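Glutathione S-transferase (Gordonia bronchialis, PDB 4PTS) probably transfers glutathione to electrophilic substrates, as a glutathione transferase of the omega-like group. Local coordinates at residues 22-27 / 182-187. Residues are numbered along the deposited sequence; the frame is centred on the assembly and turned at random.
Sequences FVRDTK and VNNGVY
A cation-pi interaction joins Arg24 to Tyr187 across segments 22-27 and 182-187. Arg24 CZ stands 4.9 Å from the centroid of the Tyr187 ring and 17° off its normal, which places the cation over a ring face. The guanidinium approaches edge-on, its plane turned 75° from the ring, and NH2 leads, 3.5 Å from Tyr187 CG. A bend in the otherwise extended arginine chain at chi3 (-68°) swings the head group to that face.

Apolar packing comes from Phe22, whose CE2 lies 3.8 Å from Tyr187 CB; the two side chains run side by side, pointing the same way.

Asn184 fits beside both Phe22 and Arg24. Its OD1 sits at the Phe22 ring edge, 4.0 Å from CE2, while ND2 lies 3.5 Å from Arg24 NE; these are two donors, so this approach is packing without a bond, and ND2 instead bonds weakly to Tyr179 OH. An alanine here is likely to open a gap beside the guanidinium and the Phe22 rim and leave Tyr179 OH without this partner.

Beyond the two segments, Tyr187, the predicted proton donor/acceptor, hydrogen-bonds through OH to Tyr288 OH and touches the side chain of Tyr245, two residues predicted to lower the pKa of Cys56, the predicted nucleophile. The N-terminal loop, ahead of strand 48-53, thus packs against the junction of helices 168-183 and 185-190, at the tyrosine cluster of the probable active site in this glutathione transferase's helical C-terminal domain.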
loop_
_atom_site.group_PDB
_atom_site.type_symbol
_atom_site.label_atom_id
_atom_site.label_comp_id
_atom_site.label_asym_id
_atom_site.label_seq_id
_atom_site.Cartn_x
_atom_site.Cartn_y
_atom_site.Cartn_z
ATOM N N PHE B 22 6.866 18.605 3.508
ATOM C CA PHE B 22 8.233 18.255 3.219
ATOM C C PHE B 22 8.805 19.215 2.189
ATOM O O PHE B 22 8.309 19.302 1.050
ATOM C CB PHE B 22 8.337 16.846 2.672
ATOM C CG PHE B 22 9.686 16.534 2.130
ATOM C CD1 PHE B 22 10.815 16.678 2.937
ATOM C CD2 PHE B 22 9.846 16.127 0.821
ATOM C CE1 PHE B 22 12.079 16.415 2.445
ATOM C CE2 PHE B 22 11.111 15.855 0.326
ATOM C CZ PHE B 22 12.229 16.001 1.138
ATOM N N VAL B 23 9.855 19.922 2.587
ATOM C CA VAL B 23 10.537 20.837 1.691
ATOM C C VAL B 23 12.000 20.405 1.596
ATOM O O VAL B 23 12.715 20.333 2.598
ATOM C CB VAL B 23 10.401 22.284 2.200
ATOM C CG1 VAL B 23 10.804 23.266 1.126
ATOM C CG2 VAL B 23 8.965 22.567 2.618
ATOM N N ARG B 24 12.438 20.094 0.388
ATOM C CA ARG B 24 13.767 19.537 0.188
ATOM C C ARG B 24 14.885 20.595 0.193
ATOM O O ARG B 24 14.724 21.675 -0.375
ATOM C CB ARG B 24 13.772 18.795 -1.136
ATOM C CG ARG B 24 15.007 17.958 -1.383
ATOM C CD ARG B 24 14.948 17.333 -2.764
ATOM N NE ARG B 24 13.891 16.319 -2.898
ATOM C CZ ARG B 24 14.001 15.048 -2.518
ATOM N NH1 ARG B 24 15.087 14.608 -1.923
ATOM N NH2 ARG B 24 12.998 14.212 -2.716
ATOM N N ASP B 25 16.019 20.256 0.820
ATOM C CA ASP B 25 17.211 21.129 0.878
ATOM C C ASP B 25 18.145 20.879 -0.327
ATOM O O ASP B 25 18.951 19.948 -0.315
ATOM C CB ASP B 25 17.967 20.929 2.205
ATOM N N THR B 26 18.032 21.741 -1.342
ATOM C CA THR B 26 18.741 21.618 -2.640
ATOM C C THR B 26 20.199 22.186 -2.695
ATOM O O THR B 26 20.621 22.728 -3.733
ATOM C CB THR B 26 17.897 22.273 -3.789
ATOM O OG1 THR B 26 18.420 21.882 -5.064
ATOM C CG2 THR B 26 17.873 23.840 -3.711
ATOM N N LYS B 27 20.972 22.055 -1.613
ATOM C CA LYS B 27 22.358 22.549 -1.624
ATOM C C LYS B 27 23.292 21.531 -2.311
ATOM O O LYS B 27 23.831 20.643 -1.642
ATOM C CB LYS B 27 22.842 22.858 -0.192
ATOM N N VAL B 182 5.514 14.833 -9.408
ATOM C CA VAL B 182 5.594 13.373 -9.368
ATOM C C VAL B 182 6.855 12.876 -8.721
ATOM O O VAL B 182 6.768 12.236 -7.689
ATOM C CB VAL B 182 5.516 12.738 -10.765
ATOM C CG1 VAL B 182 5.663 11.231 -10.669
ATOM C CG2 VAL B 182 4.209 13.118 -11.422
ATOM N N ASN B 183 8.014 13.155 -9.322
ATOM C CA ASN B 183 9.288 12.666 -8.785
ATOM C C ASN B 183 9.375 13.008 -7.321
ATOM O O ASN B 183 9.663 12.174 -6.486
ATOM C CB ASN B 183 10.510 13.287 -9.489
ATOM C CG ASN B 183 10.620 12.911 -10.966
ATOM O OD1 ASN B 183 11.031 13.745 -11.794
ATOM N ND2 ASN B 183 10.274 11.671 -11.306
ATOM N N ASN B 184 9.112 14.266 -7.046
ATOM C CA ASN B 184 9.115 14.809 -5.728
ATOM C C ASN B 184 7.717 14.797 -5.077
ATOM O O ASN B 184 7.584 14.923 -3.861
ATOM C CB ASN B 184 9.601 16.227 -5.818
ATOM C CG ASN B 184 10.257 16.666 -4.544
ATOM O OD1 ASN B 184 9.949 16.210 -3.457
ATOM N ND2 ASN B 184 11.183 17.563 -4.685
ATOM N N GLY B 185 6.676 14.702 -5.890
ATOM C CA GLY B 185 5.324 14.553 -5.378
ATOM C C GLY B 185 5.203 13.418 -4.395
ATOM O O GLY B 185 4.600 13.565 -3.336
ATOM N N VAL B 186 5.806 12.288 -4.724
ATOM C CA VAL B 186 5.705 11.151 -3.848
ATOM C C VAL B 186 6.374 11.417 -2.520
ATOM O O VAL B 186 5.846 11.021 -1.485
ATOM C CB VAL B 186 6.230 9.861 -4.481
ATOM C CG1 VAL B 186 5.431 9.542 -5.738
ATOM C CG2 VAL B 186 7.716 9.945 -4.762
ATOM N N TYR B 187 7.529 12.074 -2.542
ATOM C CA TYR B 187 8.220 12.425 -1.302
ATOM C C TYR B 187 7.401 13.396 -0.443
ATOM O O TYR B 187 7.325 13.275 0.780
ATOM C CB TYR B 187 9.586 12.987 -1.621
ATOM C CG TYR B 187 10.567 11.887 -1.928
ATOM C CD1 TYR B 187 10.736 11.390 -3.222
ATOM C CD2 TYR B 187 11.306 11.316 -0.921
ATOM C CE1 TYR B 187 11.640 10.357 -3.507
ATOM C CE2 TYR B 187 12.222 10.294 -1.180
ATOM C CZ TYR B 187 12.398 9.813 -2.476
ATOM O OH TYR B 187 13.324 8.802 -2.671
#